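Local coordinates for alpha-ketoglutarate-dependent 2,4-dichlorophenoxyacetate dioxygenase (Bradyrhizobium diazoefficiens, PDB 5BKE), which probably acts as a metal- and 2-oxoglutarate-dependent dioxygenase of the TfdA family that degrades aryloxyalkanoate herbicides, at residues Leu43-Gln48 with His252-Trp257; Thr142-Met147 with Phe243-Lys248; Arg200-His205 with Asn259-His264. All coordinates share one frame; numbering follows the deposited sequence.

Contact 1. Residues Leu43-Gln48 with His252-Trp257. With OGA (N-oxalylglycine), chain O.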
loop_
_atom_site.group_PDB
_atom_site.type_symbol
_atom_site.label_atom_id
_atom_site.label_comp_id
_atom_site.label_asym_id
_atom_site.label_seq_id
_atom_site.Cartn_x
_atom_site.Cartn_y
_atom_site.Cartn_z
ATOM N N LEU C 43 35.759 -3.479 -10.032
ATOM C CA LEU C 43 36.423 -2.342 -9.424
ATOM C C LEU C 43 37.471 -1.768 -10.365
ATOM O O LEU C 43 38.193 -2.513 -11.027
ATOM C CB LEU C 43 37.029 -2.712 -8.063
ATOM C CG LEU C 43 36.095 -3.090 -6.904
ATOM C CD1 LEU C 43 36.922 -3.357 -5.650
ATOM C CD2 LEU C 43 35.004 -2.040 -6.635
ATOM N N VAL C 44 37.532 -0.436 -10.418
ATOM C CA VAL C 44 38.410 0.309 -11.323
ATOM C C VAL C 44 39.370 1.126 -10.465
ATOM O O VAL C 44 38.942 1.896 -9.609
ATOM C CB VAL C 44 37.590 1.240 -12.261
ATOM C CG1 VAL C 44 38.497 2.110 -13.136
ATOM C CG2 VAL C 44 36.631 0.429 -13.128
ATOM N N PHE C 45 40.668 0.921 -10.667
ATOM C CA PHE C 45 41.698 1.690 -9.976
ATOM C C PHE C 45 42.451 2.418 -11.074
ATOM O O PHE C 45 42.863 1.796 -12.053
ATOM C CB PHE C 45 42.689 0.781 -9.227
ATOM C CG PHE C 45 42.097 0.004 -8.071
ATOM C CD1 PHE C 45 41.320 -1.145 -8.290
ATOM C CD2 PHE C 45 42.377 0.377 -6.752
ATOM C CE1 PHE C 45 40.802 -1.869 -7.221
ATOM C CE2 PHE C 45 41.859 -0.348 -5.679
ATOM C CZ PHE C 45 41.065 -1.470 -5.916
ATOM N N HIS C 46 42.641 3.723 -10.915
ATOM C CA HIS C 46 43.455 4.498 -11.860
ATOM C C HIS C 46 44.888 4.674 -11.334
ATOM O O HIS C 46 45.121 4.602 -10.127
ATOM C CB HIS C 46 42.798 5.862 -12.169
ATOM C CG HIS C 46 41.459 5.753 -12.835
ATOM N ND1 HIS C 46 41.291 5.198 -14.085
ATOM C CD2 HIS C 46 40.224 6.128 -12.424
ATOM C CE1 HIS C 46 40.012 5.237 -14.418
ATOM N NE2 HIS C 46 39.343 5.801 -13.429
ATOM N N ASP C 47 45.834 4.902 -12.251
ATOM C CA ASP C 47 47.231 5.231 -11.905
ATOM C C ASP C 47 47.848 4.219 -10.936
ATOM O O ASP C 47 48.272 4.563 -9.829
ATOM C CB ASP C 47 47.343 6.669 -11.348
ATOM C CG ASP C 47 46.649 7.695 -12.229
ATOM O OD1 ASP C 47 47.140 7.943 -13.355
ATOM O OD2 ASP C 47 45.607 8.252 -11.793
ATOM N N GLN C 48 47.861 2.958 -11.353
ATOM C CA GLN C 48 48.482 1.907 -10.556
ATOM C C GLN C 48 49.654 1.323 -11.333
ATOM O O GLN C 48 49.535 0.275 -11.971
ATOM C CB GLN C 48 47.457 0.846 -10.137
ATOM C CG GLN C 48 46.295 1.372 -9.298
ATOM C CD GLN C 48 46.697 1.976 -7.958
ATOM O OE1 GLN C 48 47.717 1.618 -7.371
ATOM N NE2 GLN C 48 45.877 2.903 -7.464
ATOM N N HIS C 252 48.297 2.349 -17.021
ATOM C CA HIS C 252 48.347 1.918 -15.612
ATOM C C HIS C 252 47.002 1.838 -14.870
ATOM O O HIS C 252 46.979 1.866 -13.639
ATOM C CB HIS C 252 49.370 2.727 -14.790
ATOM C CG HIS C 252 50.732 2.797 -15.408
ATOM N ND1 HIS C 252 51.489 3.948 -15.402
ATOM C CD2 HIS C 252 51.469 1.865 -16.060
ATOM C CE1 HIS C 252 52.638 3.721 -16.012
ATOM N NE2 HIS C 252 52.650 2.465 -16.422
ATOM N N ASP C 253 45.890 1.718 -15.598
ATOM C CA ASP C 253 44.636 1.292 -14.968
ATOM C C ASP C 253 44.812 -0.134 -14.426
ATOM O O ASP C 253 45.573 -0.932 -14.997
ATOM C CB ASP C 253 43.492 1.246 -15.972
ATOM C CG ASP C 253 42.855 2.599 -16.237
ATOM O OD1 ASP C 253 43.178 3.602 -15.559
ATOM O OD2 ASP C 253 42.002 2.634 -17.157
ATOM N N LEU C 254 44.125 -0.434 -13.327
ATOM C CA LEU C 254 43.862 -1.817 -12.934
ATOM C C LEU C 254 42.359 -1.983 -12.778
ATOM O O LEU C 254 41.735 -1.288 -11.975
ATOM C CB LEU C 254 44.606 -2.231 -11.651
ATOM C CG LEU C 254 44.454 -3.725 -11.273
ATOM C CD1 LEU C 254 45.772 -4.349 -10.848
ATOM C CD2 LEU C 254 43.366 -3.998 -10.231
ATOM N N VAL C 255 41.800 -2.899 -13.559
ATOM C CA VAL C 255 40.399 -3.283 -13.445
ATOM C C VAL C 255 40.338 -4.729 -12.959
ATOM O O VAL C 255 41.005 -5.616 -13.509
ATOM C CB VAL C 255 39.620 -3.082 -14.771
ATOM C CG1 VAL C 255 38.158 -3.465 -14.616
ATOM C CG2 VAL C 255 39.707 -1.624 -15.223
ATOM N N MET C 256 39.559 -4.947 -11.904
ATOM C CA MET C 256 39.364 -6.283 -11.341
ATOM C C MET C 256 37.891 -6.638 -11.274
ATOM O O MET C 256 37.044 -5.784 -10.971
ATOM C CB MET C 256 40.055 -6.441 -9.984
ATOM C CG MET C 256 39.540 -5.574 -8.851
ATOM S SD MET C 256 40.472 -5.765 -7.309
ATOM C CE MET C 256 40.321 -7.525 -6.962
ATOM N N TRP C 257 37.579 -7.889 -11.589
ATOM C CA TRP C 257 36.193 -8.318 -11.669
ATOM C C TRP C 257 35.944 -9.650 -10.974
ATOM O O TRP C 257 36.856 -10.493 -10.873
ATOM C CB TRP C 257 35.697 -8.332 -13.124
ATOM C CG TRP C 257 36.454 -9.247 -14.057
ATOM C CD1 TRP C 257 36.179 -10.568 -14.315
ATOM C CD2 TRP C 257 37.583 -8.906 -14.880
ATOM N NE1 TRP C 257 37.073 -11.067 -15.224
ATOM C CE2 TRP C 257 37.944 -10.075 -15.595
ATOM C CE3 TRP C 257 38.335 -7.732 -15.069
ATOM C CZ2 TRP C 257 39.021 -10.108 -16.493
ATOM C CZ3 TRP C 257 39.405 -7.758 -15.968
ATOM C CH2 TRP C 257 39.740 -8.943 -16.663
HETATM C C1 OGA O . 40.996 -11.371 -19.520
HETATM C C2 OGA O . 40.308 -10.751 -20.631
HETATM C C4 OGA O . 40.217 -8.815 -22.145
HETATM C C5 OGA O . 41.164 -7.689 -22.455
HETATM O O1 OGA O . 40.399 -12.297 -18.919
HETATM O O2 OGA O . 42.119 -10.931 -19.190
HETATM O "O2'" OGA O . 39.407 -11.380 -21.179
HETATM O O3 OGA O . 42.337 -8.000 -22.766
HETATM N N1 OGA O . 40.676 -9.520 -20.958
HETATM O O4 OGA O . 40.748 -6.510 -22.374
HETATM O O HOH W 1 45.425 4.841 -15.061
HETATM O O HOH W 2 47.870 -1.276 -13.485
#
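L43 and M256 form an antiparallel hydrogen-bonded pair, L43 N donating to M256 O at 2.8 Å and M256 N to L43 O. F45 and L254 repeat the pattern two residues on, with F45 N to L254 O also 2.8 Å, and between them V44 faces V255 as a non-hydrogen-bonded pair. On the face that carries L43, F45, L254 and M256, the phenyl ring of F45 runs alongside L254, CD1 of F45 lying 4.0 Å from CD2 of L254. M256 SD approaches the same ring obliquely, 3.9 Å from F45 CE1, a Met-aromatic contact. Past the strand ends, Q48 N binds H252 O at 2.7 Å. H46 swings its ring back to D253, CG anti to the carbonyl carbon (chi1 -63°); ND1 of H46 donates to D253 OD1 at 2.9 Å. OD1 lies near the imidazole plane, whereas ND1 comes at it from above the carboxylate plane. A water that accepts from D47 N donates to the same OD1, while D253 OD2 is held by H247 and the backbone of K250. W257, at the far end, sets the edge of its indole against N-oxalylglycine, CZ2 of W257 being 3.5 Å from O1 of the inhibitor. In the mixed sheet, strand 14-17 flanks strand 42-45 and strand 127-132 flanks 254-258; helix 27-40 packs on L43 and M256, and strand 244-247 lies against V44 and V255.

Contact 2. Residues Thr142-Met147 with Phe243-Lys248. With OGA (N-oxalylglycine), chain O.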
loop_
_atom_site.group_PDB
_atom_site.type_symbol
_atom_site.label_atom_id
_atom_site.label_comp_id
_atom_site.label_asym_id
_atom_site.label_seq_id
_atom_site.Cartn_x
_atom_site.Cartn_y
_atom_site.Cartn_z
ATOM N N THR C 142 37.301 -2.736 -22.844
ATOM C CA THR C 142 36.824 -3.926 -22.144
ATOM C C THR C 142 35.436 -3.662 -21.564
ATOM O O THR C 142 35.226 -2.683 -20.851
ATOM C CB THR C 142 37.827 -4.420 -21.081
ATOM O OG1 THR C 142 39.110 -4.584 -21.702
ATOM C CG2 THR C 142 37.379 -5.775 -20.486
ATOM N N GLU C 143 34.491 -4.534 -21.903
ATOM C CA GLU C 143 33.100 -4.367 -21.488
ATOM C C GLU C 143 32.754 -5.421 -20.444
ATOM O O GLU C 143 33.245 -6.554 -20.516
ATOM C CB GLU C 143 32.150 -4.440 -22.692
ATOM C CG GLU C 143 32.436 -3.376 -23.747
ATOM C CD GLU C 143 31.436 -3.312 -24.888
ATOM O OE1 GLU C 143 30.591 -4.229 -25.055
ATOM O OE2 GLU C 143 31.520 -2.333 -25.654
ATOM N N PHE C 144 31.925 -5.013 -19.480
ATOM C CA PHE C 144 31.479 -5.837 -18.365
ATOM C C PHE C 144 29.949 -5.861 -18.300
ATOM O O PHE C 144 29.287 -4.836 -18.532
ATOM C CB PHE C 144 32.061 -5.304 -17.054
ATOM C CG PHE C 144 33.570 -5.324 -17.013
ATOM C CD1 PHE C 144 34.325 -4.245 -17.514
ATOM C CD2 PHE C 144 34.247 -6.429 -16.490
ATOM C CE1 PHE C 144 35.721 -4.278 -17.491
ATOM C CE2 PHE C 144 35.637 -6.464 -16.461
ATOM C CZ PHE C 144 36.380 -5.395 -16.964
ATOM N N ALA C 145 29.397 -7.029 -17.985
ATOM C CA ALA C 145 27.960 -7.192 -17.851
ATOM C C ALA C 145 27.614 -7.784 -16.485
ATOM O O ALA C 145 28.281 -8.717 -16.013
ATOM C CB ALA C 145 27.420 -8.053 -18.976
ATOM N N ASP C 146 26.587 -7.214 -15.854
ATOM C CA ASP C 146 26.158 -7.593 -14.515
ATOM C C ASP C 146 25.149 -8.723 -14.618
ATOM O O ASP C 146 23.986 -8.494 -14.968
ATOM C CB ASP C 146 25.564 -6.384 -13.772
ATOM C CG ASP C 146 25.182 -6.691 -12.322
ATOM O OD1 ASP C 146 24.919 -7.870 -11.972
ATOM O OD2 ASP C 146 25.129 -5.730 -11.521
ATOM N N MET C 147 25.597 -9.934 -14.284
ATOM C CA MET C 147 24.773 -11.149 -14.385
ATOM C C MET C 147 23.642 -11.274 -13.355
ATOM O O MET C 147 22.684 -12.031 -13.580
ATOM C CB MET C 147 25.661 -12.402 -14.365
ATOM C CG MET C 147 26.566 -12.568 -15.588
ATOM S SD MET C 147 25.678 -12.703 -17.159
ATOM C CE MET C 147 26.023 -11.091 -17.853
ATOM N N PHE C 243 22.684 -3.236 -18.783
ATOM C CA PHE C 243 23.456 -4.111 -17.889
ATOM C C PHE C 243 24.969 -4.047 -18.141
ATOM O O PHE C 243 25.720 -4.808 -17.532
ATOM C CB PHE C 243 22.978 -5.585 -17.956
ATOM C CG PHE C 243 21.500 -5.770 -17.757
ATOM C CD1 PHE C 243 20.848 -5.243 -16.634
ATOM C CD2 PHE C 243 20.748 -6.484 -18.695
ATOM C CE1 PHE C 243 19.476 -5.409 -16.461
ATOM C CE2 PHE C 243 19.371 -6.654 -18.522
ATOM C CZ PHE C 243 18.742 -6.114 -17.405
ATOM N N VAL C 244 25.412 -3.140 -19.017
ATOM C CA VAL C 244 26.801 -3.129 -19.472
ATOM C C VAL C 244 27.545 -1.874 -19.041
ATOM O O VAL C 244 27.001 -0.768 -19.099
ATOM C CB VAL C 244 26.916 -3.391 -21.008
ATOM C CG1 VAL C 244 28.343 -3.193 -21.521
ATOM C CG2 VAL C 244 26.453 -4.809 -21.348
ATOM N N TYR C 245 28.779 -2.067 -18.581
ATOM C CA TYR C 245 29.711 -0.977 -18.324
ATOM C C TYR C 245 30.853 -1.068 -19.328
ATOM O O TYR C 245 31.472 -2.137 -19.491
ATOM C CB TYR C 245 30.246 -1.024 -16.893
ATOM C CG TYR C 245 31.518 -0.228 -16.679
ATOM C CD1 TYR C 245 31.497 1.170 -16.590
ATOM C CD2 TYR C 245 32.760 -0.877 -16.571
ATOM C CE1 TYR C 245 32.678 1.900 -16.412
ATOM C CE2 TYR C 245 33.936 -0.160 -16.378
ATOM C CZ TYR C 245 33.896 1.225 -16.301
ATOM O OH TYR C 245 35.076 1.923 -16.108
ATOM N N VAL C 246 31.131 0.057 -19.984
ATOM C CA VAL C 246 32.201 0.126 -20.975
ATOM C C VAL C 246 33.417 0.783 -20.327
ATOM O O VAL C 246 33.334 1.921 -19.833
ATOM C CB VAL C 246 31.764 0.866 -22.260
ATOM C CG1 VAL C 246 32.909 0.934 -23.259
ATOM C CG2 VAL C 246 30.555 0.182 -22.892
ATOM N N HIS C 247 34.531 0.044 -20.295
ATOM C CA HIS C 247 35.787 0.594 -19.794
ATOM C C HIS C 247 36.686 1.043 -20.936
ATOM O O HIS C 247 37.048 0.244 -21.813
ATOM C CB HIS C 247 36.549 -0.369 -18.874
ATOM C CG HIS C 247 37.718 0.276 -18.195
ATOM N ND1 HIS C 247 37.574 1.138 -17.129
ATOM C CD2 HIS C 247 39.043 0.230 -18.462
ATOM C CE1 HIS C 247 38.763 1.567 -16.745
ATOM N NE2 HIS C 247 39.672 1.035 -17.542
ATOM N N LYS C 248 37.024 2.333 -20.896
ATOM C CA LYS C 248 37.976 2.962 -21.790
ATOM C C LYS C 248 39.312 3.027 -21.051
ATOM O O LYS C 248 39.420 3.635 -19.980
ATOM C CB LYS C 248 37.488 4.363 -22.154
ATOM C CG LYS C 248 38.085 4.940 -23.424
ATOM C CD LYS C 248 38.161 6.468 -23.348
ATOM C CE LYS C 248 38.104 7.121 -24.725
ATOM N NZ LYS C 248 39.145 6.591 -25.656
HETATM C C1 OGA O . 40.996 -11.371 -19.520
HETATM C C2 OGA O . 40.308 -10.751 -20.631
HETATM C C4 OGA O . 40.217 -8.815 -22.145
HETATM C C5 OGA O . 41.164 -7.689 -22.455
HETATM O O1 OGA O . 40.399 -12.297 -18.919
HETATM O O2 OGA O . 42.119 -10.931 -19.190
HETATM O "O2'" OGA O . 39.407 -11.380 -21.179
HETATM O O3 OGA O . 42.337 -8.000 -22.766
HETATM N N1 OGA O . 40.676 -9.520 -20.958
HETATM O O4 OGA O . 40.748 -6.510 -22.374
#
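F144 and Y245 run alongside each other, and CD1 of F144 meets the edge of the tyrosine ring at CD2 of Y245, 3.8 Å away. One face of the Y245 ring lies against the backbone N of H247, toward the rim. The imidazole of H247 turns an edge to the phenol, its ND1 hydrogen-bonded to Y245 OH at 2.8 Å; NE2 of H247 is taken by D253, so both ring nitrogens are engaged and the imidazole's rotation is fixed. The edge of the F144 ring meets H247 CB, and W257 and H264 also pack against this phenylalanine. The backbones form an antiparallel pair at the edge of a three-stranded sheet, consistent with the smaller sheet of the cupin-type double-stranded beta-helix: Y245 N binds F144 O at 2.8 Å, and D146 N, at the N-cap of helix 147-152, binds F243 O. On the face carrying E143 and A145, V244 straddles the two, its CG1 4.2 Å from E143 CB and its CG2 4.1 Å from A145 CB. A glycine in place of V244 would probably leave A145 CB without this methyl partner, E143 with V246 alone across the pair, and a gap over the F144 carbonyl. E143 extends past V246 to salt bridges with R265 and R267. Beside the backbone N (chi1 -53°), T142 OG1 donates to O4 of N-oxalylglycine at 2.6 Å, helping R275 and R279 hold the inhibitor; W249 NE1 also bonds this hydroxyl.

Contact 3. Residues Arg200-His205 with Asn259-His264. With MN (manganese (II) ion), chain N; OGA (N-oxalylglycine), chain O.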
loop_
_atom_site.group_PDB
_atom_site.type_symbol
_atom_site.label_atom_id
_atom_site.label_comp_id
_atom_site.label_asym_id
_atom_site.label_seq_id
_atom_site.Cartn_x
_atom_site.Cartn_y
_atom_site.Cartn_z
ATOM N N ARG C 200 23.559 -19.502 -10.699
ATOM C CA ARG C 200 24.449 -19.645 -9.542
ATOM C C ARG C 200 24.087 -18.691 -8.411
ATOM O O ARG C 200 23.416 -17.676 -8.639
ATOM C CB ARG C 200 25.926 -19.560 -9.955
ATOM C CG ARG C 200 26.422 -18.190 -10.393
ATOM C CD ARG C 200 27.795 -18.275 -11.059
ATOM N NE ARG C 200 28.862 -18.779 -10.179
ATOM C CZ ARG C 200 30.142 -18.907 -10.542
ATOM N NH1 ARG C 200 30.529 -18.558 -11.764
ATOM N NH2 ARG C 200 31.045 -19.370 -9.680
ATOM N N THR C 201 24.498 -19.041 -7.192
ATOM C CA THR C 201 24.211 -18.229 -6.006
ATOM C C THR C 201 25.514 -17.783 -5.353
ATOM O O THR C 201 26.354 -18.615 -5.016
ATOM C CB THR C 201 23.294 -18.992 -5.013
ATOM O OG1 THR C 201 22.020 -19.223 -5.626
ATOM C CG2 THR C 201 23.067 -18.198 -3.726
ATOM N N HIS C 202 25.671 -16.470 -5.179
ATOM C CA HIS C 202 26.883 -15.904 -4.586
ATOM C C HIS C 202 27.018 -16.312 -3.113
ATOM O O HIS C 202 26.031 -16.256 -2.370
ATOM C CB HIS C 202 26.900 -14.384 -4.723
ATOM C CG HIS C 202 28.246 -13.781 -4.464
ATOM N ND1 HIS C 202 28.678 -13.443 -3.200
ATOM C CD2 HIS C 202 29.270 -13.494 -5.302
ATOM C CE1 HIS C 202 29.904 -12.956 -3.272
ATOM N NE2 HIS C 202 30.287 -12.979 -4.536
ATOM N N PRO C 203 28.232 -16.730 -2.689
ATOM C CA PRO C 203 28.396 -17.239 -1.317
ATOM C C PRO C 203 28.237 -16.211 -0.183
ATOM O O PRO C 203 27.972 -16.606 0.952
ATOM C CB PRO C 203 29.816 -17.822 -1.326
ATOM C CG PRO C 203 30.513 -17.098 -2.430
ATOM C CD PRO C 203 29.465 -16.910 -3.483
ATOM N N VAL C 204 28.390 -14.922 -0.484
ATOM C CA VAL C 204 28.350 -13.880 0.542
ATOM C C VAL C 204 26.937 -13.303 0.660
ATOM O O VAL C 204 26.310 -13.423 1.712
ATOM C CB VAL C 204 29.406 -12.759 0.304
ATOM C CG1 VAL C 204 29.270 -11.643 1.333
ATOM C CG2 VAL C 204 30.820 -13.330 0.335
ATOM N N HIS C 205 26.439 -12.688 -0.415
ATOM C CA HIS C 205 25.154 -11.980 -0.361
ATOM C C HIS C 205 23.988 -12.787 -0.922
ATOM O O HIS C 205 22.833 -12.351 -0.839
ATOM C CB HIS C 205 25.240 -10.585 -1.000
ATOM C CG HIS C 205 25.894 -10.561 -2.349
ATOM N ND1 HIS C 205 25.474 -11.347 -3.400
ATOM C CD2 HIS C 205 26.937 -9.832 -2.816
ATOM C CE1 HIS C 205 26.219 -11.093 -4.460
ATOM N NE2 HIS C 205 27.122 -10.187 -4.130
ATOM N N ASN C 259 34.336 -13.014 -11.360
ATOM C CA ASN C 259 33.872 -13.931 -12.425
ATOM C C ASN C 259 32.567 -14.636 -12.053
ATOM O O ASN C 259 31.817 -15.061 -12.932
ATOM C CB ASN C 259 34.969 -14.953 -12.774
ATOM C CG ASN C 259 36.120 -14.320 -13.551
ATOM O OD1 ASN C 259 35.969 -13.919 -14.720
ATOM N ND2 ASN C 259 37.270 -14.204 -12.896
ATOM N N ARG C 260 32.302 -14.721 -10.747
ATOM C CA ARG C 260 31.108 -15.377 -10.208
ATOM C C ARG C 260 29.806 -14.554 -10.410
ATOM O O ARG C 260 28.701 -15.103 -10.257
ATOM C CB ARG C 260 31.307 -15.727 -8.720
ATOM C CG ARG C 260 32.629 -16.440 -8.409
ATOM C CD ARG C 260 32.887 -16.578 -6.916
ATOM N NE ARG C 260 33.018 -15.278 -6.262
ATOM C CZ ARG C 260 33.211 -15.086 -4.960
ATOM N NH1 ARG C 260 33.324 -16.117 -4.124
ATOM N NH2 ARG C 260 33.308 -13.846 -4.489
ATOM N N GLN C 261 29.956 -13.278 -10.801
ATOM C CA GLN C 261 28.843 -12.323 -10.935
ATOM C C GLN C 261 28.767 -11.607 -12.283
ATOM O O GLN C 261 27.863 -10.781 -12.480
ATOM C CB GLN C 261 28.924 -11.251 -9.836
ATOM C CG GLN C 261 28.898 -11.793 -8.423
ATOM C CD GLN C 261 28.891 -10.698 -7.392
ATOM O OE1 GLN C 261 27.825 -10.253 -6.975
ATOM N NE2 GLN C 261 30.081 -10.251 -6.969
ATOM N N THR C 262 29.710 -11.897 -13.189
ATOM C CA THR C 262 29.887 -11.108 -14.411
ATOM C C THR C 262 30.237 -11.917 -15.655
ATOM O O THR C 262 30.661 -13.071 -15.569
ATOM C CB THR C 262 31.024 -10.063 -14.278
ATOM O OG1 THR C 262 32.274 -10.737 -14.056
ATOM C CG2 THR C 262 30.764 -9.038 -13.168
ATOM N N MET C 263 30.033 -11.285 -16.811
ATOM C CA MET C 263 30.753 -11.602 -18.035
ATOM C C MET C 263 31.559 -10.385 -18.450
ATOM O O MET C 263 31.299 -9.262 -17.992
ATOM C CB MET C 263 29.807 -11.976 -19.169
ATOM C CG MET C 263 29.264 -13.388 -19.089
ATOM S SD MET C 263 28.650 -13.967 -20.666
ATOM C CE MET C 263 27.355 -12.761 -21.017
ATOM N N HIS C 264 32.535 -10.613 -19.323
ATOM C CA HIS C 264 33.332 -9.540 -19.896
ATOM C C HIS C 264 33.805 -9.911 -21.303
ATOM O O HIS C 264 33.715 -11.084 -21.717
ATOM C CB HIS C 264 34.493 -9.156 -18.970
ATOM C CG HIS C 264 35.486 -10.248 -18.778
ATOM N ND1 HIS C 264 35.283 -11.283 -17.895
ATOM C CD2 HIS C 264 36.676 -10.485 -19.375
ATOM C CE1 HIS C 264 36.304 -12.115 -17.962
ATOM N NE2 HIS C 264 37.168 -11.646 -18.841
HETATM MN MN MN N . 38.723 -12.944 -19.767
HETATM C C1 OGA O . 40.996 -11.371 -19.520
HETATM C C2 OGA O . 40.308 -10.751 -20.631
HETATM C C4 OGA O . 40.217 -8.815 -22.145
HETATM C C5 OGA O . 41.164 -7.689 -22.455
HETATM O O1 OGA O . 40.399 -12.297 -18.919
HETATM O O2 OGA O . 42.119 -10.931 -19.190
HETATM O "O2'" OGA O . 39.407 -11.380 -21.179
HETATM O O3 OGA O . 42.337 -8.000 -22.766
HETATM N N1 OGA O . 40.676 -9.520 -20.958
HETATM O O4 OGA O . 40.748 -6.510 -22.374
HETATM O O HOH W 3 29.446 -16.127 -13.460
#
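R260 reaches into the turn at H202 and P203, while the chain of R200 crosses it at about a right angle. The close packing lies here: the guanidinium of R200 lays one face on R260 CA, and CD of R200 is 3.4 Å from R260 O. One face of the R260 guanidinium is turned to the H202 ring, the planes of the two groups standing 69° apart, and NH1 of R260 touches P203 CG at 3.4 Å. D258 ties the cluster together from outside, with a salt bridge to R260 NE and hydrogen bonds to H202 NE2 and Q261 NE2. The H202 ring has H205 NE2 over one face and P203 CD over the opposite one, and its CD2 meets Q261 CD at 3.5 Å. The other parts are looser: H205 NE2 gives Q261 OE1 only a weak bond of 2.9 Å, its stronger acceptor being D38 O, and a water bridges R200 NH1 to N259 O. Directly after N259-Q261, strand 262-266 carries H264, whose NE2 binds manganese at 2.2 Å; H115 and D117 complete the protein ligands and N-oxalylglycine chelates through O1 and O2', the two-histidine, one-carboxylate facial triad of 2-oxoglutarate-dependent dioxygenases.

Overall arrangement
Along the chain the segments run 43-48, 142-147, 200-205, 243-248, 252-257 and 259-264, so contact 2 is nested within the loop closed by contact 1, while contact 3 alternates with both. Centres of contacts 1 and 2 lie about 14 Å apart, 2 and 3 about 15 Å, and 1 and 3 about 20 Å. Contact 1 belongs to the seven-stranded mixed sheet and contact 2 to the three-stranded one packed against it; contact 3 joins the latter, through strand 262-266 beside 142-146, to the end of strand 194-201 in a separate four-stranded sheet. Strands 244-247, 254-258 and 262-266 alternate between the first two sheets, which hold N-oxalylglycine and manganese between them, and all three contacts reach that pocket.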